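Local coordinates for protein extracellular ligand-binding receptor (Desulfitobacterium hafniense, PDB 4Q6B) that probably captures leucine and related amino acids outside the membrane and hands them to an ABC transporter for uptake, at residues Q35-Q40 with R46-V51; A64-F69 with I88-I93; S103-S108 with T283-A288; G157-F162 with V174-Y179. All coordinates share one frame; numbering follows the deposited sequence.

Interaction 1 (Q35-Q40 with R46-V51); sequences QEINEQ and RKLSLV
Asn38, at the C-terminal end of helix 26-39, docks its carboxamide on the backbone of Leu48 in the beta-alpha-beta unit formed by strand 10-17, this helix and strand 47-54. The two short segments run nearly antiparallel, 165° between directions, as expected where the chain turns back from helix to strand. Two hydrogen bonds carry the contact. OD1 of Asn38 accepts from Leu48 N at 2.9 Å, in the carbonyl plane and on a lone pair, while ND2 of Asn38 gives an almost straight bond to Leu48 O at 3.0 Å. That acceptor lies practically in the plane of the amide, so the side chain imitates a neighbouring strand. Lys47 and Ser49 bond through their backbones to strand 10-17 and the residue before it, and Asn38 thus serves the outer side of an edge strand. With CG anti to the carbonyl carbon (chi1 -68°), its flat end faces the strand. An alanine here removes both amide atoms and would probably leave the N-H and carbonyl of Leu48 without these mates at the sheet edge.

The remaining contacts are van der Waals. Lys47 CG lies 3.7 Å from Asn38 ND2 before the extended side chain leads off. Ile37, which also touches Ile294 and Ala297 of helix 284-301, turns its branch methyl to the strand: CG2 of Ile37 meets CD2 of Leu48 at 3.8 Å.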
loop_
_atom_site.group_PDB
_atom_site.type_symbol
_atom_site.label_atom_id
_atom_site.label_comp_id
_atom_site.label_asym_id
_atom_site.label_seq_id
_atom_site.Cartn_x
_atom_site.Cartn_y
_atom_site.Cartn_z
ATOM N N GLN A 35 -3.764 -21.517 4.361
ATOM C CA GLN A 35 -3.641 -22.661 5.281
ATOM C C GLN A 35 -4.659 -22.520 6.407
ATOM O O GLN A 35 -5.303 -23.495 6.833
ATOM C CB GLN A 35 -2.250 -22.732 5.957
ATOM C CG GLN A 35 -1.023 -22.914 5.065
ATOM C CD GLN A 35 -0.841 -24.323 4.505
ATOM O OE1 GLN A 35 0.107 -24.574 3.744
ATOM N NE2 GLN A 35 -1.738 -25.251 4.878
ATOM N N GLU A 36 -4.842 -21.284 6.859
ATOM C CA GLU A 36 -5.803 -21.026 7.937
ATOM C C GLU A 36 -7.234 -21.309 7.446
ATOM O O GLU A 36 -8.014 -21.929 8.153
ATOM C CB GLU A 36 -5.657 -19.564 8.424
ATOM C CG GLU A 36 -6.696 -19.131 9.456
ATOM C CD GLU A 36 -6.648 -19.935 10.754
ATOM O OE1 GLU A 36 -7.714 -20.074 11.396
ATOM O OE2 GLU A 36 -5.559 -20.422 11.141
ATOM N N ILE A 37 -7.541 -20.887 6.222
ATOM C CA ILE A 37 -8.896 -21.044 5.656
ATOM C C ILE A 37 -9.197 -22.536 5.502
ATOM O O ILE A 37 -10.249 -23.030 5.927
ATOM C CB ILE A 37 -9.017 -20.351 4.309
ATOM C CG1 ILE A 37 -8.999 -18.811 4.475
ATOM C CG2 ILE A 37 -10.285 -20.823 3.554
ATOM C CD1 ILE A 37 -10.092 -18.309 5.400
ATOM N N ASN A 38 -8.257 -23.271 4.905
ATOM C CA ASN A 38 -8.418 -24.742 4.829
ATOM C C ASN A 38 -8.486 -25.508 6.167
ATOM O O ASN A 38 -9.254 -26.493 6.325
ATOM C CB ASN A 38 -7.354 -25.301 3.877
ATOM C CG ASN A 38 -7.610 -24.853 2.409
ATOM O OD1 ASN A 38 -8.762 -24.574 2.035
ATOM N ND2 ASN A 38 -6.545 -24.741 1.600
ATOM N N GLU A 39 -7.728 -25.059 7.163
ATOM C CA GLU A 39 -7.781 -25.702 8.460
ATOM C C GLU A 39 -9.174 -25.518 9.079
ATOM O O GLU A 39 -9.659 -26.366 9.844
ATOM C CB GLU A 39 -6.673 -25.125 9.363
ATOM C CG GLU A 39 -5.313 -25.837 9.205
ATOM C CD GLU A 39 -4.112 -25.024 9.735
ATOM O OE1 GLU A 39 -4.311 -24.003 10.444
ATOM O OE2 GLU A 39 -2.957 -25.409 9.425
ATOM N N GLN A 40 -9.828 -24.415 8.727
ATOM C CA GLN A 40 -11.145 -24.091 9.294
ATOM C C GLN A 40 -12.268 -24.670 8.443
ATOM O O GLN A 40 -13.443 -24.445 8.718
ATOM C CB GLN A 40 -11.329 -22.575 9.412
ATOM C CG GLN A 40 -10.506 -21.997 10.530
ATOM C CD GLN A 40 -10.713 -22.762 11.820
ATOM O OE1 GLN A 40 -11.850 -22.982 12.248
ATOM N NE2 GLN A 40 -9.614 -23.195 12.440
ATOM N N ARG A 46 -15.098 -26.558 0.161
ATOM C CA ARG A 46 -14.092 -26.805 -0.878
ATOM C C ARG A 46 -12.703 -26.295 -0.471
ATOM O O ARG A 46 -12.574 -25.223 0.137
ATOM C CB ARG A 46 -14.497 -26.109 -2.191
ATOM C CG ARG A 46 -15.589 -26.820 -2.903
ATOM C CD ARG A 46 -16.713 -25.903 -3.311
ATOM N NE ARG A 46 -16.672 -25.656 -4.750
ATOM C CZ ARG A 46 -17.748 -25.582 -5.530
ATOM N NH1 ARG A 46 -18.969 -25.745 -5.017
ATOM N NH2 ARG A 46 -17.600 -25.345 -6.824
ATOM N N LYS A 47 -11.662 -27.055 -0.810
ATOM C CA LYS A 47 -10.281 -26.555 -0.610
ATOM C C LYS A 47 -9.983 -25.298 -1.416
ATOM O O LYS A 47 -10.267 -25.241 -2.629
ATOM C CB LYS A 47 -9.283 -27.656 -0.996
ATOM C CG LYS A 47 -7.834 -27.270 -0.703
ATOM C CD LYS A 47 -6.896 -28.251 -1.348
ATOM C CE LYS A 47 -5.465 -28.036 -0.901
ATOM N NZ LYS A 47 -4.556 -28.910 -1.705
ATOM N N LEU A 48 -9.379 -24.302 -0.753
ATOM C CA LEU A 48 -8.957 -23.050 -1.377
ATOM C C LEU A 48 -7.529 -23.188 -1.923
ATOM O O LEU A 48 -6.660 -23.712 -1.230
ATOM C CB LEU A 48 -9.000 -21.919 -0.342
ATOM C CG LEU A 48 -8.520 -20.547 -0.835
ATOM C CD1 LEU A 48 -9.297 -20.054 -2.071
ATOM C CD2 LEU A 48 -8.686 -19.583 0.342
ATOM N N SER A 49 -7.318 -22.784 -3.173
ATOM C CA SER A 49 -5.979 -22.795 -3.768
ATOM C C SER A 49 -5.675 -21.509 -4.500
ATOM O O SER A 49 -6.569 -20.802 -4.996
ATOM C CB SER A 49 -5.811 -23.969 -4.733
ATOM O OG SER A 49 -5.925 -25.172 -3.993
ATOM N N LEU A 50 -4.399 -21.179 -4.603
ATOM C CA LEU A 50 -4.069 -19.967 -5.319
ATOM C C LEU A 50 -3.537 -20.302 -6.686
ATOM O O LEU A 50 -2.916 -21.358 -6.898
ATOM C CB LEU A 50 -3.004 -19.147 -4.568
ATOM C CG LEU A 50 -3.318 -18.782 -3.136
ATOM C CD1 LEU A 50 -2.134 -17.967 -2.530
ATOM C CD2 LEU A 50 -4.590 -17.949 -3.105
ATOM N N VAL A 51 -3.812 -19.427 -7.641
ATOM C CA VAL A 51 -3.170 -19.507 -8.973
ATOM C C VAL A 51 -2.276 -18.290 -9.090
ATOM O O VAL A 51 -2.757 -17.197 -9.310
ATOM C CB VAL A 51 -4.198 -19.518 -10.131
ATOM C CG1 VAL A 51 -3.506 -19.582 -11.531
ATOM C CG2 VAL A 51 -5.178 -20.712 -9.993
#

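Interaction 2 (A64-F69 with I88-I93); sequences AIAQAF and IPAASI
The carboxamide of Gln67, modelled in two positions, and the peptide joining Ala66 to Gln67 are the flat groups that Ile93 meets. In the conformer described, OE1 of Gln67 comes 3.8 Å from CG2 of Ile93, a contact that is doubtful because the side chain has a second conformer. The same methyl lies over one face of the peptide, with Ile93 CG2 3.9 Å from Ala66 C, and so sits on the backbone of the opposing helix. It gets there because CG2 stands anti to the backbone N of Ile93 (chi1 -66° for the other branch). That second branch reaches back to the alanine, placing Ile93 CD1 4.0 Å from Ala66 CB. The isoleucine therefore straddles Ala66 with both arms.

Helices 59-70 and 84-97 flank the same face of the five-stranded parallel sheet in one lobe of the periplasmic binding protein fold. Their segments run side by side in the same direction, axes 9.0 Å apart and crossing at -21°. Small side chains meet between them: CB of Ala66 lies 4.0 Å from CB of Ala90, methyl against methyl. Pro89 has no N-H to give to the preceding turn, and helix 84-97 is kinked there; its ring touches Leu59 and Leu63 of the other helix. On the inner side Tyr94 covers Ala66 and Phe69, and the ring of Phe69 goes down onto Val51 and Ala53 of the sheet. Ile93 extends the helix pairing as far as Ala70.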
loop_
_atom_site.group_PDB
_atom_site.type_symbol
_atom_site.label_atom_id
_atom_site.label_comp_id
_atom_site.label_asym_id
_atom_site.label_seq_id
_atom_site.Cartn_x
_atom_site.Cartn_y
_atom_site.Cartn_z
ATOM N N ALA A 64 -1.694 -9.076 -19.856
ATOM C CA ALA A 64 -1.860 -10.457 -20.349
ATOM C C ALA A 64 -2.363 -11.384 -19.242
ATOM O O ALA A 64 -3.228 -12.247 -19.480
ATOM C CB ALA A 64 -0.542 -10.969 -20.910
ATOM N N ILE A 65 -1.810 -11.227 -18.044
ATOM C CA ILE A 65 -2.237 -11.989 -16.876
ATOM C C ILE A 65 -3.685 -11.655 -16.557
ATOM O O ILE A 65 -4.515 -12.577 -16.271
ATOM C CB ILE A 65 -1.298 -11.685 -15.678
ATOM C CG1 ILE A 65 0.056 -12.394 -15.910
ATOM C CG2 ILE A 65 -1.910 -12.089 -14.314
ATOM C CD1 ILE A 65 1.179 -11.981 -14.942
ATOM N N ALA A 66 -4.028 -10.362 -16.640
ATOM C CA ALA A 66 -5.396 -9.951 -16.254
ATOM C C ALA A 66 -6.415 -10.628 -17.177
ATOM O O ALA A 66 -7.440 -11.181 -16.698
ATOM C CB ALA A 66 -5.552 -8.377 -16.306
ATOM N N GLN A 67 -6.148 -10.592 -18.488
ATOM C CA GLN A 67 -7.019 -11.222 -19.460
ATOM C C GLN A 67 -7.062 -12.723 -19.240
ATOM O O GLN A 67 -8.113 -13.331 -19.333
ATOM C CB GLN A 67 -6.581 -10.899 -20.904
ATOM C CG GLN A 67 -7.355 -11.638 -22.009
ATOM C CD GLN A 67 -8.876 -11.568 -21.862
ATOM O OE1 GLN A 67 -9.415 -10.711 -21.146
ATOM N NE2 GLN A 67 -9.579 -12.496 -22.525
ATOM N N ALA A 68 -5.919 -13.329 -18.941
ATOM C CA ALA A 68 -5.922 -14.775 -18.700
ATOM C C ALA A 68 -6.754 -15.146 -17.480
ATOM O O ALA A 68 -7.471 -16.181 -17.511
ATOM C CB ALA A 68 -4.522 -15.294 -18.557
ATOM N N PHE A 69 -6.628 -14.384 -16.405
ATOM C CA PHE A 69 -7.518 -14.634 -15.242
ATOM C C PHE A 69 -8.971 -14.396 -15.597
ATOM O O PHE A 69 -9.864 -15.200 -15.271
ATOM C CB PHE A 69 -7.137 -13.750 -14.047
ATOM C CG PHE A 69 -5.926 -14.217 -13.302
ATOM C CD1 PHE A 69 -5.618 -15.564 -13.225
ATOM C CD2 PHE A 69 -5.081 -13.297 -12.697
ATOM C CE1 PHE A 69 -4.507 -16.013 -12.453
ATOM C CE2 PHE A 69 -3.961 -13.718 -11.935
ATOM C CZ PHE A 69 -3.656 -15.097 -11.832
ATOM N N ILE A 88 -4.209 0.043 -12.404
ATOM C CA ILE A 88 -5.229 0.914 -12.989
ATOM C C ILE A 88 -5.717 0.417 -14.380
ATOM O O ILE A 88 -6.920 0.199 -14.578
ATOM C CB ILE A 88 -4.738 2.384 -13.006
ATOM C CG1 ILE A 88 -4.605 2.884 -11.549
ATOM C CG2 ILE A 88 -5.641 3.271 -13.855
ATOM C CD1 ILE A 88 -3.811 4.215 -11.518
ATOM N N PRO A 89 -4.802 0.173 -15.320
ATOM C CA PRO A 89 -5.369 -0.364 -16.578
ATOM C C PRO A 89 -5.846 -1.821 -16.466
ATOM O O PRO A 89 -6.856 -2.180 -17.118
ATOM C CB PRO A 89 -4.211 -0.252 -17.579
ATOM C CG PRO A 89 -2.999 -0.090 -16.766
ATOM C CD PRO A 89 -3.380 0.559 -15.450
ATOM N N ALA A 90 -5.160 -2.650 -15.671
ATOM C CA ALA A 90 -5.612 -4.046 -15.540
ATOM C C ALA A 90 -7.026 -4.108 -14.938
ATOM O O ALA A 90 -7.823 -4.943 -15.330
ATOM C CB ALA A 90 -4.657 -4.874 -14.657
ATOM N N ALA A 91 -7.322 -3.207 -14.001
ATOM C CA ALA A 91 -8.668 -3.110 -13.414
ATOM C C ALA A 91 -9.756 -2.925 -14.462
ATOM O O ALA A 91 -10.924 -3.330 -14.207
ATOM C CB ALA A 91 -8.724 -1.918 -12.441
ATOM N N SER A 92 -9.441 -2.342 -15.626
ATOM C CA SER A 92 -10.485 -2.171 -16.651
ATOM C C SER A 92 -10.910 -3.546 -17.177
ATOM O O SER A 92 -12.087 -3.783 -17.443
ATOM C CB SER A 92 -9.984 -1.286 -17.802
ATOM O OG SER A 92 -11.021 -1.177 -18.818
ATOM N N ILE A 93 -9.933 -4.426 -17.378
ATOM C CA ILE A 93 -10.185 -5.783 -17.833
ATOM C C ILE A 93 -10.968 -6.550 -16.771
ATOM O O ILE A 93 -11.939 -7.243 -17.076
ATOM C CB ILE A 93 -8.848 -6.514 -18.146
ATOM C CG1 ILE A 93 -8.148 -5.843 -19.343
ATOM C CG2 ILE A 93 -9.090 -8.038 -18.421
ATOM C CD1 ILE A 93 -6.749 -6.427 -19.613
#

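Interaction 3 (S103-S108 with T283-A288); sequences SPASTS and TSYAAA. With LEU (leucine), chain B.
The amino nitrogen of the bound leucine is gripped by two groups of segment 103-108: it donates to Ala105 O at 3.0 Å and to Thr107 OG1 at the same distance. Thr107 also serves the other end of the ligand's polar head, its backbone N giving a fairly straight bond to leucine OXT at 2.9 Å. Its hydroxyl occupies the crowded position between backbone N and carbonyl carbon (chi1 56°), which turns OG1 to the amino group, and OG1 is also hydrogen-bonded to Asp126 OD1. The loop is shaped by Ser103, whose OG accepts from the N of Ser106 at 3.0 Å and, a little longer, from the N of Ala105 at 3.2 Å, an ST motif and an ST turn that probably help to set the Ala105 carbonyl toward the ligand.

This is the ligand cleft of a periplasmic binding protein, where the loop after strand 101-103 meets the start of helix 284-301. Asn231, from the other lobe, and Ser84 also bond to the leucine, consistent with a closed state in which both lobes hold it. The ligand's aliphatic end is met by Tyr285: its CE1 lies 3.6 Å from leucine CD1, obliquely to the ring. Ala105 CB comes to that same CE1 of Tyr285 from the loop side. Ser284 OG lies above one ring face, offset toward the rim. Behind the pocket, Pro104 CB and Ala288 CB touch at 3.7 Å. That methyl also lies against Pro104 O, a buried carbonyl with no hydrogen-bonding partner in the model.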
loop_
_atom_site.group_PDB
_atom_site.type_symbol
_atom_site.label_atom_id
_atom_site.label_comp_id
_atom_site.label_asym_id
_atom_site.label_seq_id
_atom_site.Cartn_x
_atom_site.Cartn_y
_atom_site.Cartn_z
ATOM N N SER A 103 -6.464 -5.084 -4.638
ATOM C CA SER A 103 -5.048 -4.776 -4.559
ATOM C C SER A 103 -4.566 -4.533 -3.152
ATOM O O SER A 103 -5.088 -3.722 -2.423
ATOM C CB SER A 103 -4.650 -3.571 -5.410
ATOM O OG SER A 103 -3.260 -3.343 -5.300
ATOM N N PRO A 104 -3.474 -5.337 -2.813
ATOM C CA PRO A 104 -2.938 -5.060 -1.482
ATOM C C PRO A 104 -1.758 -4.092 -1.498
ATOM O O PRO A 104 -1.059 -4.011 -0.508
ATOM C CB PRO A 104 -2.494 -6.434 -0.999
ATOM C CG PRO A 104 -1.889 -7.042 -2.198
ATOM C CD PRO A 104 -2.690 -6.558 -3.363
ATOM N N ALA A 105 -1.465 -3.466 -2.629
ATOM C CA ALA A 105 -0.394 -2.486 -2.653
ATOM C C ALA A 105 -0.566 -1.181 -3.437
ATOM O O ALA A 105 0.183 -0.250 -3.221
ATOM C CB ALA A 105 0.909 -3.157 -3.032
ATOM N N SER A 106 -1.532 -1.118 -4.347
ATOM C CA SER A 106 -1.600 0.033 -5.233
ATOM C C SER A 106 -2.318 1.173 -4.538
ATOM O O SER A 106 -3.494 1.077 -4.275
ATOM C CB SER A 106 -2.330 -0.326 -6.535
ATOM O OG SER A 106 -1.630 -1.300 -7.278
ATOM N N THR A 107 -1.594 2.267 -4.310
ATOM C CA THR A 107 -2.097 3.367 -3.490
ATOM C C THR A 107 -2.538 4.601 -4.270
ATOM O O THR A 107 -3.071 5.538 -3.662
ATOM C CB THR A 107 -1.022 3.827 -2.480
ATOM O OG1 THR A 107 0.171 4.168 -3.212
ATOM C CG2 THR A 107 -0.722 2.718 -1.473
ATOM N N SER A 108 -2.400 4.620 -5.592
ATOM C CA SER A 108 -2.864 5.784 -6.355
ATOM C C SER A 108 -4.356 6.068 -6.178
ATOM O O SER A 108 -5.203 5.196 -6.369
ATOM C CB SER A 108 -2.609 5.601 -7.843
ATOM O OG SER A 108 -3.165 6.718 -8.588
ATOM N N THR A 283 6.158 -8.771 7.030
ATOM C CA THR A 283 6.183 -7.421 6.462
ATOM C C THR A 283 4.751 -6.870 6.330
ATOM O O THR A 283 3.762 -7.606 6.475
ATOM C CB THR A 283 6.760 -7.471 5.052
ATOM O OG1 THR A 283 5.999 -8.409 4.259
ATOM C CG2 THR A 283 8.214 -7.937 5.072
ATOM N N SER A 284 4.641 -5.573 6.041
ATOM C CA SER A 284 3.328 -4.973 5.757
ATOM C C SER A 284 2.639 -5.653 4.551
ATOM O O SER A 284 1.411 -5.769 4.509
ATOM C CB SER A 284 3.510 -3.476 5.502
ATOM O OG SER A 284 4.257 -3.264 4.310
ATOM N N TYR A 285 3.421 -6.076 3.566
ATOM C CA TYR A 285 2.827 -6.789 2.416
ATOM C C TYR A 285 2.333 -8.203 2.739
ATOM O O TYR A 285 1.267 -8.627 2.225
ATOM C CB TYR A 285 3.835 -6.831 1.247
ATOM C CG TYR A 285 4.244 -5.427 0.869
ATOM C CD1 TYR A 285 3.348 -4.562 0.272
ATOM C CD2 TYR A 285 5.496 -4.941 1.248
ATOM C CE1 TYR A 285 3.726 -3.237 -0.036
ATOM C CE2 TYR A 285 5.874 -3.646 0.962
ATOM C CZ TYR A 285 4.986 -2.797 0.322
ATOM O OH TYR A 285 5.395 -1.499 0.055
ATOM N N ALA A 286 3.074 -8.912 3.617
ATOM C CA ALA A 286 2.595 -10.217 4.104
ATOM C C ALA A 286 1.253 -10.011 4.796
ATOM O O ALA A 286 0.323 -10.817 4.621
ATOM C CB ALA A 286 3.543 -10.798 5.107
ATOM N N ALA A 287 1.171 -8.944 5.595
ATOM C CA ALA A 287 -0.078 -8.644 6.329
ATOM C C ALA A 287 -1.254 -8.263 5.411
ATOM O O ALA A 287 -2.382 -8.730 5.604
ATOM C CB ALA A 287 0.183 -7.530 7.388
ATOM N N ALA A 288 -0.998 -7.420 4.423
ATOM C CA ALA A 288 -2.016 -7.034 3.431
ATOM C C ALA A 288 -2.471 -8.237 2.589
ATOM O O ALA A 288 -3.667 -8.407 2.321
ATOM C CB ALA A 288 -1.467 -5.907 2.551
HETATM N N LEU B . 2.215 1.956 -3.622
HETATM C CA LEU B . 2.949 1.667 -4.859
HETATM C C LEU B . 2.064 1.893 -6.074
HETATM O O LEU B . 2.513 1.791 -7.208
HETATM C CB LEU B . 3.447 0.222 -4.828
HETATM C CG LEU B . 4.489 0.222 -3.704
HETATM C CD1 LEU B . 4.267 -0.926 -2.764
HETATM C CD2 LEU B . 5.929 0.259 -4.198
HETATM O OXT LEU B . 0.883 2.225 -5.900
#

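Interaction 4 (G157-F162 with V174-Y179); sequences GLANAF and VDRFNY. With CA (calcium ion), chain E.
Strand 172-177 presents Asp175 to a calcium ion and then Arg176 to Asn160 of helix 153-168, within the beta-alpha-beta unit that begins with strand 144-149. Asp175 comes first: its OD1 binds the calcium at 2.4 Å, while its OD2 is held by Lys192 and Trp193, which fixes the rotation of the carboxylate. Arg176 follows and plays two parts. Its carbonyl oxygen binds the calcium at 2.3 Å, and five waters complete the shell, one of them long.

The side chain leaves the other side of the strand. Bent at chi3 (50°), it brings the guanidinium edge-on to Asn160, whose OD1 accepts from NH1 of Arg176 at 3.2 Å, nearly along the C=O axis. NH2 of Arg176 adds a weak bond to Asn160 OD1 at 3.4 Å. The amide and guanidinium planes are 29° apart, close to coplanar. A salt bridge to Glu163 and a cation-pi contact with Tyr149 hold the same group. A methionine in its place would probably leave Glu163 without its charge mate and Asn160 OD1 without these two donors.

Phe177 next turns inward to stack on Tyr148. The chemistry divides neatly at Arg176: its positive end is probably balanced mainly by Glu163, with Asn160 a neutral second acceptor, while its backbone serves a mostly hydrated metal.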
loop_
_atom_site.group_PDB
_atom_site.type_symbol
_atom_site.label_atom_id
_atom_site.label_comp_id
_atom_site.label_asym_id
_atom_site.label_seq_id
_atom_site.Cartn_x
_atom_site.Cartn_y
_atom_site.Cartn_z
ATOM N N GLY A 157 0.480 13.865 -7.870
ATOM C CA GLY A 157 -0.677 13.466 -7.089
ATOM C C GLY A 157 -0.487 13.505 -5.586
ATOM O O GLY A 157 -1.294 14.131 -4.864
ATOM N N LEU A 158 0.552 12.820 -5.099
ATOM C CA LEU A 158 0.836 12.746 -3.662
ATOM C C LEU A 158 1.314 14.094 -3.116
ATOM O O LEU A 158 0.988 14.451 -1.972
ATOM C CB LEU A 158 1.863 11.642 -3.363
ATOM C CG LEU A 158 2.384 11.515 -1.928
ATOM C CD1 LEU A 158 1.268 11.269 -0.958
ATOM C CD2 LEU A 158 3.349 10.385 -1.866
ATOM N N ALA A 159 2.082 14.830 -3.932
ATOM C CA ALA A 159 2.553 16.175 -3.593
ATOM C C ALA A 159 1.386 17.144 -3.402
ATOM O O ALA A 159 1.375 17.890 -2.406
ATOM C CB ALA A 159 3.563 16.737 -4.678
ATOM N N ASN A 160 0.435 17.152 -4.356
ATOM C CA ASN A 160 -0.713 18.049 -4.247
ATOM C C ASN A 160 -1.630 17.679 -3.073
ATOM O O ASN A 160 -2.121 18.576 -2.387
ATOM C CB ASN A 160 -1.524 18.095 -5.537
ATOM C CG ASN A 160 -0.772 18.755 -6.661
ATOM O OD1 ASN A 160 0.167 19.516 -6.434
ATOM N ND2 ASN A 160 -1.179 18.467 -7.885
ATOM N N ALA A 161 -1.875 16.382 -2.883
ATOM C CA ALA A 161 -2.585 15.913 -1.666
ATOM C C ALA A 161 -1.917 16.374 -0.365
ATOM O O ALA A 161 -2.569 16.928 0.546
ATOM C CB ALA A 161 -2.748 14.385 -1.667
ATOM N N PHE A 162 -0.615 16.150 -0.249
ATOM C CA PHE A 162 0.073 16.577 0.956
ATOM C C PHE A 162 0.024 18.105 1.143
ATOM O O PHE A 162 -0.243 18.601 2.257
ATOM C CB PHE A 162 1.515 16.064 1.040
ATOM C CG PHE A 162 2.188 16.455 2.326
ATOM C CD1 PHE A 162 1.925 15.770 3.502
ATOM C CD2 PHE A 162 3.026 17.570 2.379
ATOM C CE1 PHE A 162 2.516 16.163 4.698
ATOM C CE2 PHE A 162 3.621 17.999 3.571
ATOM C CZ PHE A 162 3.367 17.280 4.740
ATOM N N VAL A 174 7.097 26.036 1.564
ATOM C CA VAL A 174 7.938 27.157 1.172
ATOM C C VAL A 174 8.706 26.890 -0.131
ATOM O O VAL A 174 9.180 27.818 -0.767
ATOM C CB VAL A 174 8.919 27.570 2.302
ATOM C CG1 VAL A 174 8.137 27.980 3.558
ATOM C CG2 VAL A 174 9.922 26.440 2.594
ATOM N N ASP A 175 8.825 25.622 -0.533
ATOM C CA ASP A 175 9.423 25.340 -1.843
ATOM C C ASP A 175 9.013 23.942 -2.261
ATOM O O ASP A 175 8.843 23.078 -1.430
ATOM C CB ASP A 175 10.955 25.442 -1.788
ATOM C CG ASP A 175 11.619 25.409 -3.176
ATOM O OD1 ASP A 175 10.978 25.791 -4.206
ATOM O OD2 ASP A 175 12.830 25.037 -3.224
ATOM N N ARG A 176 8.831 23.730 -3.553
ATOM C CA ARG A 176 8.682 22.376 -4.070
ATOM C C ARG A 176 9.679 22.261 -5.216
ATOM O O ARG A 176 10.013 23.274 -5.902
ATOM C CB ARG A 176 7.228 22.095 -4.533
ATOM C CG ARG A 176 6.873 22.752 -5.840
ATOM C CD ARG A 176 5.680 22.058 -6.486
ATOM N NE ARG A 176 4.565 21.896 -5.559
ATOM C CZ ARG A 176 3.519 21.098 -5.789
ATOM N NH1 ARG A 176 2.534 21.004 -4.896
ATOM N NH2 ARG A 176 3.463 20.386 -6.906
ATOM N N PHE A 177 10.261 21.076 -5.385
ATOM C CA PHE A 177 11.285 20.866 -6.430
ATOM C C PHE A 177 11.292 19.410 -6.878
ATOM O O PHE A 177 10.825 18.524 -6.142
ATOM C CB PHE A 177 12.687 21.319 -5.974
ATOM C CG PHE A 177 13.354 20.390 -4.952
ATOM C CD1 PHE A 177 12.820 20.209 -3.670
ATOM C CD2 PHE A 177 14.526 19.687 -5.278
ATOM C CE1 PHE A 177 13.460 19.372 -2.720
ATOM C CE2 PHE A 177 15.163 18.851 -4.328
ATOM C CZ PHE A 177 14.615 18.678 -3.059
ATOM N N ASN A 178 11.782 19.160 -8.094
ATOM C CA ASN A 178 11.759 17.796 -8.630
ATOM C C ASN A 178 13.077 17.306 -9.218
ATOM O O ASN A 178 13.183 16.162 -9.716
ATOM C CB ASN A 178 10.650 17.667 -9.645
ATOM C CG ASN A 178 10.853 18.578 -10.851
ATOM O OD1 ASN A 178 10.171 19.587 -10.995
ATOM N ND2 ASN A 178 11.778 18.218 -11.717
ATOM N N TYR A 179 14.086 18.175 -9.186
ATOM C CA TYR A 179 15.392 17.826 -9.734
ATOM C C TYR A 179 16.482 18.649 -9.079
ATOM O O TYR A 179 16.285 19.845 -8.848
ATOM C CB TYR A 179 15.435 18.075 -11.241
ATOM C CG TYR A 179 16.743 17.654 -11.898
ATOM C CD1 TYR A 179 17.031 16.318 -12.091
ATOM C CD2 TYR A 179 17.700 18.594 -12.327
ATOM C CE1 TYR A 179 18.206 15.901 -12.675
ATOM C CE2 TYR A 179 18.885 18.179 -12.918
ATOM C CZ TYR A 179 19.138 16.843 -13.078
ATOM O OH TYR A 179 20.291 16.412 -13.673
HETATM CA CA CA E . 10.806 25.359 -6.596
HETATM O O HOH W 1 13.098 24.961 -6.133
HETATM O O HOH W 2 8.630 25.960 -5.702
HETATM O O HOH W 3 11.813 24.393 -9.010
HETATM O O HOH W 4 9.443 25.103 -8.375
HETATM O O HOH W 5 11.208 27.472 -6.605
#

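From the N terminus, interaction 1 closes the short turn between helix 26-39 and edge strand 47-54. The chain goes straight on into helix 59-70, and interaction 2 then closes a loop through strand 75-79 to bring helix 84-97 beside it; Val51 and Phe69 touch where the two contacts meet. Interaction 3 opens next, just past interaction 2, with Ile88 packed near Ser108, and closes only at helix 284-301, after the chain has built much of the second lobe. Interaction 4 is nested in that long excursion and binds a helix to the edge strand of the other sheet. None cross: three contacts order one lobe and its cleft, the fourth the other lobe.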